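Local coordinates for putative uncharacterized protein gbs1889 (Streptococcus agalactiae, PDB 3ANK), which hydrolyses unsaturated chondroitin, hyaluronan and heparin disaccharides, releasing the unsaturated uronic acid and favouring sulfated glycosaminoglycans, at residues Ser244-Gln249 with Lys287-Asp292; Gly248-Ile253 with Ala309-Gly314. The protein carries 1 engineered substitution. All blocks are in the same frame, centred on the assembly; numbering follows the deposited sequence.

In the fold
Both interactions start from helix 246-263: interaction 1 uses its beginning and the residues just before it, and interaction 2 follows directly, the two sharing Gly248 and Gln249. Their partners come later in the chain, first the loop 287-292 after helix 266-281, then helix 305-319. The centres of the contacts lie about 9 Å apart, and the indoles of Trp245 and Trp251 pack against each other between them. Interaction 1 ties the N-terminal end of the helix to the loop 287-292, whereas interaction 2 lies deeper in the alpha6/alpha6-barrel. Both touch the unsaturated uronic acid GCD: three pocket residues, Trp245, Arg247 and Trp251, come from the start of one helix, packed against two different neighbours.

Interaction 1. Residues Ser244-Gln249 with Lys287-Asp292; sequences SWARGQ and KVSYWD. With GCD (4-deoxy-alpha-L-threo-hex-4-enopyranuronic acid), chain B.
Trp245 and Trp291 meet where CD1 of the Trp245 indole comes within 3.9 Å of Trp291 O, an oblique approach. One face of the Trp245 ring carries Arg247 CB and Gly248 N, both offset toward the rim, while Arg247 NH2 and the carboxylate carbon C6 of GCD lie in plane at its edge. Over the centre of the Trp291 ring sits Asp292 CB, and Trp291 also stacks with Trp366. The guanidinium of Arg247 turns its edge to the GCD carboxylate: NE gives a nearly straight hydrogen bond to O6B (2.9 Å) and NH2 another to O6A (2.7 Å). A bend at chi3 (71°) turns the group that way, and its side-by-side bonds fix how the carboxylate is rotated. Asp304 forms a salt bridge with Arg247 NH1, and the carbonyls of Val363 and Tyr364 take further N-H groups, which holds the guanidinium in place.

The backbones of Trp245 and Asp292 form a single beta bridge just where helix 246-263 begins, with Trp245 at the N-cap position. The bridge lies next to the sugar-binding residues of a family 88 glycoside hydrolase, an alpha6/alpha6-barrel, and Trp245 and Arg247 on the helix side belong to its substrate pocket. Trp291 O accepts a hydrogen bond from Ala246 N (3.0 Å) and a second from a water (2.8 Å), which in turn accepts from Arg247 N (3.0 Å), so one loop carbonyl takes Ala246 N directly and Arg247 N through the water. The methyl CB of Ala246 presses against Tyr290 O at 3.2 Å.

Ser244 N gives a hydrogen bond to Asp292 OD2 (3.0 Å), on the syn side and 22° out of the carboxylate plane. With CG of Asp292 anti to its amide nitrogen (chi1 -168°), the carboxylate swings to Ser244. OD1 takes Ser243 OG and Tyr239 N, while OD2 also receives Ile294 N.

Interaction 2. Residues Gly248-Ile253 with Ala309-Gly314; sequences GQAWGI and ATAVCG. With GCD (4-deoxy-alpha-L-threo-hex-4-enopyranuronic acid), chain B.
O6B of the bound GCD is gripped from two sequence positions on one helix: besides Arg247, Trp251 gives it a hydrogen bond through NE1, at 3.1 Å and an N-H...O angle of 150°, and the same indole leans on Thr310 with its benzo ring. The carboxylate oxygen lies in the plane of the indole at its pyrrole edge. Trp251 CG stands anti to the carbonyl carbon (chi1 -75°), and although its CB starts off away from helix 305-319, the six-membered ring swings back until CE3 is 4.0 Å from Thr310 CG2. The methyl comes in obliquely. One ring thus links the substrate to the neighbouring helix, and Phe118, another pocket residue, meets it with its own ring.

Thr310 works here with its apolar branch. CG2 lies 3.7 Å from Ala250 O, and Thr310 CB is 3.8 Å from Ala250 CB; OG1 is engaged elsewhere, hydrogen-bonded to Ser306 O within its own helix. Ala250 also touches Ala311, methyl to methyl, where the two backbones come close.

A turn further on, Ile253 spreads its two branches along Ala311: CG2 rests 3.8 Å from Ala311 O, while CD1 is 4.3 Å from Ala311 CB. Gly314 has no side chain, and its CA approaches Ile253 O to 3.7 Å, bringing main chain against main chain.

Small residues let the segment axes approach to 8.0 Å with no hydrogen bond between them, and the two segments run the same way, their axes 16° from parallel. Helix 266-281 lies between them in sequence and packs on Ile253. Two same-direction helices joined through another are consistent with successive inner helices of the alpha6/alpha6-barrel of this six-hairpin clan, with Trp251 reaching from one of them to the sugar.

Interaction 1. Residues Ser244-Gln249 with Lys287-Asp292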
loop_
_atom_site.group_PDB
_atom_site.type_symbol
_atom_site.label_atom_id
_atom_site.label_comp_id
_atom_site.label_asym_id
_atom_site.label_seq_id
_atom_site.Cartn_x
_atom_site.Cartn_y
_atom_site.Cartn_z
ATOM N N SER A 244 -12.844 -10.817 -6.754
ATOM C CA SER A 244 -12.205 -10.097 -5.641
ATOM C C SER A 244 -10.828 -9.592 -6.027
ATOM O O SER A 244 -9.847 -10.327 -5.931
ATOM C CB SER A 244 -12.038 -11.009 -4.428
ATOM O OG SER A 244 -13.284 -11.471 -3.951
ATOM N N TRP A 245 -10.767 -8.338 -6.459
ATOM C CA TRP A 245 -9.520 -7.690 -6.808
ATOM C C TRP A 245 -8.513 -7.871 -5.666
ATOM O O TRP A 245 -8.805 -7.515 -4.520
ATOM C CB TRP A 245 -9.817 -6.217 -7.042
ATOM C CG TRP A 245 -8.660 -5.377 -7.471
ATOM C CD1 TRP A 245 -7.641 -5.731 -8.304
ATOM C CD2 TRP A 245 -8.443 -4.009 -7.126
ATOM N NE1 TRP A 245 -6.795 -4.669 -8.488
ATOM C CE2 TRP A 245 -7.264 -3.600 -7.766
ATOM C CE3 TRP A 245 -9.133 -3.092 -6.330
ATOM C CZ2 TRP A 245 -6.752 -2.313 -7.630
ATOM C CZ3 TRP A 245 -8.627 -1.826 -6.193
ATOM C CH2 TRP A 245 -7.444 -1.443 -6.839
ATOM N N ALA A 246 -7.346 -8.441 -5.960
ATOM C CA ALA A 246 -6.394 -8.757 -4.891
ATOM C C ALA A 246 -5.844 -7.515 -4.186
ATOM O O ALA A 246 -5.775 -7.473 -2.951
ATOM C CB ALA A 246 -5.262 -9.655 -5.403
ATOM N N ARG A 247 -5.458 -6.499 -4.953
ATOM C CA ARG A 247 -4.911 -5.289 -4.336
ATOM C C ARG A 247 -5.983 -4.542 -3.534
ATOM O O ARG A 247 -5.704 -3.986 -2.475
ATOM C CB ARG A 247 -4.242 -4.372 -5.370
ATOM C CG ARG A 247 -3.628 -3.100 -4.756
ATOM C CD ARG A 247 -2.514 -2.532 -5.638
ATOM N NE ARG A 247 -3.029 -1.928 -6.870
ATOM C CZ ARG A 247 -2.921 -2.469 -8.077
ATOM N NH1 ARG A 247 -2.324 -3.647 -8.229
ATOM N NH2 ARG A 247 -3.409 -1.831 -9.133
ATOM N N GLY A 248 -7.218 -4.555 -4.030
ATOM C CA GLY A 248 -8.336 -3.995 -3.273
ATOM C C GLY A 248 -8.478 -4.668 -1.920
ATOM O O GLY A 248 -8.707 -4.018 -0.901
ATOM N N GLN A 249 -8.348 -5.985 -1.906
ATOM C CA GLN A 249 -8.440 -6.727 -0.662
ATOM C C GLN A 249 -7.318 -6.270 0.287
ATOM O O GLN A 249 -7.540 -6.063 1.487
ATOM C CB GLN A 249 -8.345 -8.229 -0.952
ATOM C CG GLN A 249 -8.719 -9.140 0.220
ATOM C CD GLN A 249 -10.202 -9.078 0.576
ATOM O OE1 GLN A 249 -10.609 -9.437 1.696
ATOM N NE2 GLN A 249 -11.018 -8.636 -0.373
ATOM N N LYS A 287 1.931 -18.946 -1.854
ATOM C CA LYS A 287 1.435 -17.893 -0.950
ATOM C C LYS A 287 1.574 -16.469 -1.508
ATOM O O LYS A 287 1.656 -15.504 -0.749
ATOM C CB LYS A 287 2.118 -18.003 0.423
ATOM C CG LYS A 287 2.211 -19.459 0.947
ATOM C CD LYS A 287 0.849 -19.996 1.319
ATOM C CE LYS A 287 0.808 -21.524 1.222
ATOM N NZ LYS A 287 2.155 -22.127 1.509
ATOM N N VAL A 288 1.589 -16.342 -2.832
ATOM C CA VAL A 288 1.594 -15.024 -3.477
ATOM C C VAL A 288 0.343 -14.856 -4.327
ATOM O O VAL A 288 0.091 -15.638 -5.248
ATOM C CB VAL A 288 2.875 -14.789 -4.302
ATOM C CG1 VAL A 288 2.780 -13.509 -5.114
ATOM C CG2 VAL A 288 4.080 -14.711 -3.365
ATOM N N SER A 289 -0.453 -13.846 -3.991
ATOM C CA SER A 289 -1.780 -13.672 -4.577
ATOM C C SER A 289 -1.755 -13.523 -6.088
ATOM O O SER A 289 -0.918 -12.798 -6.629
ATOM C CB SER A 289 -2.462 -12.435 -3.972
ATOM O OG SER A 289 -1.755 -11.243 -4.305
ATOM N N TYR A 290 -2.676 -14.208 -6.768
ATOM C CA TYR A 290 -2.983 -13.884 -8.156
ATOM C C TYR A 290 -3.617 -12.489 -8.190
ATOM O O TYR A 290 -4.072 -12.003 -7.159
ATOM C CB TYR A 290 -3.911 -14.952 -8.766
ATOM C CG TYR A 290 -3.158 -16.199 -9.193
ATOM C CD1 TYR A 290 -2.898 -16.454 -10.540
ATOM C CD2 TYR A 290 -2.686 -17.107 -8.252
ATOM C CE1 TYR A 290 -2.184 -17.594 -10.938
ATOM C CE2 TYR A 290 -1.974 -18.251 -8.642
ATOM C CZ TYR A 290 -1.727 -18.477 -9.990
ATOM O OH TYR A 290 -1.033 -19.603 -10.379
ATOM N N TRP A 291 -3.650 -11.842 -9.355
ATOM C CA TRP A 291 -4.122 -10.458 -9.419
ATOM C C TRP A 291 -5.582 -10.320 -8.959
ATOM O O TRP A 291 -5.985 -9.270 -8.463
ATOM C CB TRP A 291 -3.931 -9.874 -10.820
ATOM C CG TRP A 291 -4.931 -10.376 -11.823
ATOM C CD1 TRP A 291 -4.839 -11.513 -12.585
ATOM C CD2 TRP A 291 -6.168 -9.747 -12.188
ATOM N NE1 TRP A 291 -5.947 -11.630 -13.398
ATOM C CE2 TRP A 291 -6.778 -10.559 -13.171
ATOM C CE3 TRP A 291 -6.819 -8.577 -11.777
ATOM C CZ2 TRP A 291 -8.006 -10.236 -13.748
ATOM C CZ3 TRP A 291 -8.037 -8.260 -12.351
ATOM C CH2 TRP A 291 -8.615 -9.084 -13.332
ATOM N N ASP A 292 -6.356 -11.387 -9.130
ATOM C CA ASP A 292 -7.714 -11.475 -8.604
ATOM C C ASP A 292 -7.819 -12.774 -7.812
ATOM O O ASP A 292 -7.350 -13.825 -8.256
ATOM C CB ASP A 292 -8.770 -11.420 -9.728
ATOM C CG ASP A 292 -10.190 -11.214 -9.193
ATOM O OD1 ASP A 292 -10.816 -10.171 -9.503
ATOM O OD2 ASP A 292 -10.683 -12.084 -8.446
HETATM C C1 GCD B . -5.767 4.472 -8.978
HETATM C C2 GCD B . -6.424 4.917 -7.685
HETATM C C3 GCD B . -5.477 4.648 -6.522
HETATM C C4 GCD B . -5.147 3.167 -6.569
HETATM C C5 GCD B . -5.178 2.475 -7.774
HETATM C C6 GCD B . -4.878 0.990 -7.764
HETATM O O2 GCD B . -6.711 6.309 -7.765
HETATM O O3 GCD B . -6.136 4.940 -5.285
HETATM O O5 GCD B . -5.435 3.074 -8.977
HETATM O O6A GCD B . -4.870 0.403 -8.860
HETATM O O6B GCD B . -4.622 0.448 -6.670
HETATM O O HOH W 1 -4.560 -7.005 -7.822
#

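Interaction 2. Residues Gly248-Ile253 with Ala309-Gly314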
loop_
_atom_site.group_PDB
_atom_site.type_symbol
_atom_site.label_atom_id
_atom_site.label_comp_id
_atom_site.label_asym_id
_atom_site.label_seq_id
_atom_site.Cartn_x
_atom_site.Cartn_y
_atom_site.Cartn_z
ATOM N N GLY A 248 -7.218 -4.555 -4.030
ATOM C CA GLY A 248 -8.336 -3.995 -3.273
ATOM C C GLY A 248 -8.478 -4.668 -1.920
ATOM O O GLY A 248 -8.707 -4.018 -0.901
ATOM N N GLN A 249 -8.348 -5.985 -1.906
ATOM C CA GLN A 249 -8.440 -6.727 -0.662
ATOM C C GLN A 249 -7.318 -6.270 0.287
ATOM O O GLN A 249 -7.540 -6.063 1.487
ATOM C CB GLN A 249 -8.345 -8.229 -0.952
ATOM C CG GLN A 249 -8.719 -9.140 0.220
ATOM C CD GLN A 249 -10.202 -9.078 0.576
ATOM O OE1 GLN A 249 -10.609 -9.437 1.696
ATOM N NE2 GLN A 249 -11.018 -8.636 -0.373
ATOM N N ALA A 250 -6.126 -6.091 -0.271
ATOM C CA ALA A 250 -4.944 -5.632 0.482
ATOM C C ALA A 250 -5.059 -4.208 0.999
ATOM O O ALA A 250 -4.561 -3.909 2.086
ATOM C CB ALA A 250 -3.665 -5.776 -0.366
ATOM N N TRP A 251 -5.691 -3.325 0.223
ATOM C CA TRP A 251 -5.928 -1.946 0.671
ATOM C C TRP A 251 -6.736 -1.994 1.973
ATOM O O TRP A 251 -6.561 -1.157 2.864
ATOM C CB TRP A 251 -6.707 -1.125 -0.375
ATOM C CG TRP A 251 -5.920 -0.671 -1.619
ATOM C CD1 TRP A 251 -6.400 -0.576 -2.901
ATOM C CD2 TRP A 251 -4.548 -0.255 -1.675
ATOM N NE1 TRP A 251 -5.406 -0.126 -3.754
ATOM C CE2 TRP A 251 -4.262 0.078 -3.023
ATOM C CE3 TRP A 251 -3.529 -0.127 -0.716
ATOM C CZ2 TRP A 251 -2.998 0.530 -3.437
ATOM C CZ3 TRP A 251 -2.268 0.319 -1.129
ATOM C CH2 TRP A 251 -2.019 0.644 -2.476
ATOM N N GLY A 252 -7.647 -2.960 2.061
ATOM C CA GLY A 252 -8.452 -3.148 3.278
ATOM C C GLY A 252 -7.601 -3.714 4.407
ATOM O O GLY A 252 -7.659 -3.245 5.533
ATOM N N ILE A 253 -6.793 -4.723 4.091
ATOM C CA ILE A 253 -5.960 -5.379 5.085
ATOM C C ILE A 253 -4.968 -4.413 5.750
ATOM O O ILE A 253 -4.711 -4.505 6.954
ATOM C CB ILE A 253 -5.230 -6.572 4.466
ATOM C CG1 ILE A 253 -6.269 -7.651 4.104
ATOM C CG2 ILE A 253 -4.169 -7.114 5.433
ATOM C CD1 ILE A 253 -5.742 -8.761 3.173
ATOM N N ALA A 309 2.607 -7.785 -1.037
ATOM C CA ALA A 309 3.501 -6.930 -0.252
ATOM C C ALA A 309 2.710 -6.001 0.663
ATOM O O ALA A 309 3.091 -5.761 1.808
ATOM C CB ALA A 309 4.399 -6.109 -1.173
ATOM N N THR A 310 1.608 -5.481 0.141
ATOM C CA THR A 310 0.731 -4.600 0.884
ATOM C C THR A 310 0.060 -5.338 2.046
ATOM O O THR A 310 -0.026 -4.812 3.149
ATOM C CB THR A 310 -0.342 -4.025 -0.049
ATOM O OG1 THR A 310 0.317 -3.316 -1.102
ATOM C CG2 THR A 310 -1.278 -3.052 0.721
ATOM N N ALA A 311 -0.413 -6.552 1.794
ATOM C CA ALA A 311 -1.011 -7.385 2.849
ATOM C C ALA A 311 -0.018 -7.706 3.969
ATOM O O ALA A 311 -0.380 -7.732 5.154
ATOM C CB ALA A 311 -1.573 -8.697 2.255
ATOM N N VAL A 312 1.229 -7.980 3.595
ATOM C CA VAL A 312 2.270 -8.210 4.590
ATOM C C VAL A 312 2.399 -6.993 5.536
ATOM O O VAL A 312 2.432 -7.143 6.752
ATOM C CB VAL A 312 3.640 -8.554 3.924
ATOM C CG1 VAL A 312 4.754 -8.455 4.947
ATOM C CG2 VAL A 312 3.605 -9.980 3.300
ATOM N N CYS A 313 2.443 -5.787 4.977
ATOM C CA CYS A 313 2.571 -4.573 5.796
ATOM C C CYS A 313 1.361 -4.427 6.719
ATOM O O CYS A 313 1.501 -4.079 7.898
ATOM C CB CYS A 313 2.684 -3.323 4.913
ATOM S SG CYS A 313 4.210 -3.226 3.936
ATOM N N GLY A 314 0.179 -4.697 6.171
ATOM C CA GLY A 314 -1.058 -4.650 6.944
ATOM C C GLY A 314 -1.111 -5.632 8.100
ATOM O O GLY A 314 -1.461 -5.274 9.222
HETATM C C1 GCD B . -5.767 4.472 -8.978
HETATM C C2 GCD B . -6.424 4.917 -7.685
HETATM C C3 GCD B . -5.477 4.648 -6.522
HETATM C C4 GCD B . -5.147 3.167 -6.569
HETATM C C5 GCD B . -5.178 2.475 -7.774
HETATM C C6 GCD B . -4.878 0.990 -7.764
HETATM O O2 GCD B . -6.711 6.309 -7.765
HETATM O O3 GCD B . -6.136 4.940 -5.285
HETATM O O5 GCD B . -5.435 3.074 -8.977
HETATM O O6A GCD B . -4.870 0.403 -8.860
HETATM O O6B GCD B . -4.622 0.448 -6.670
#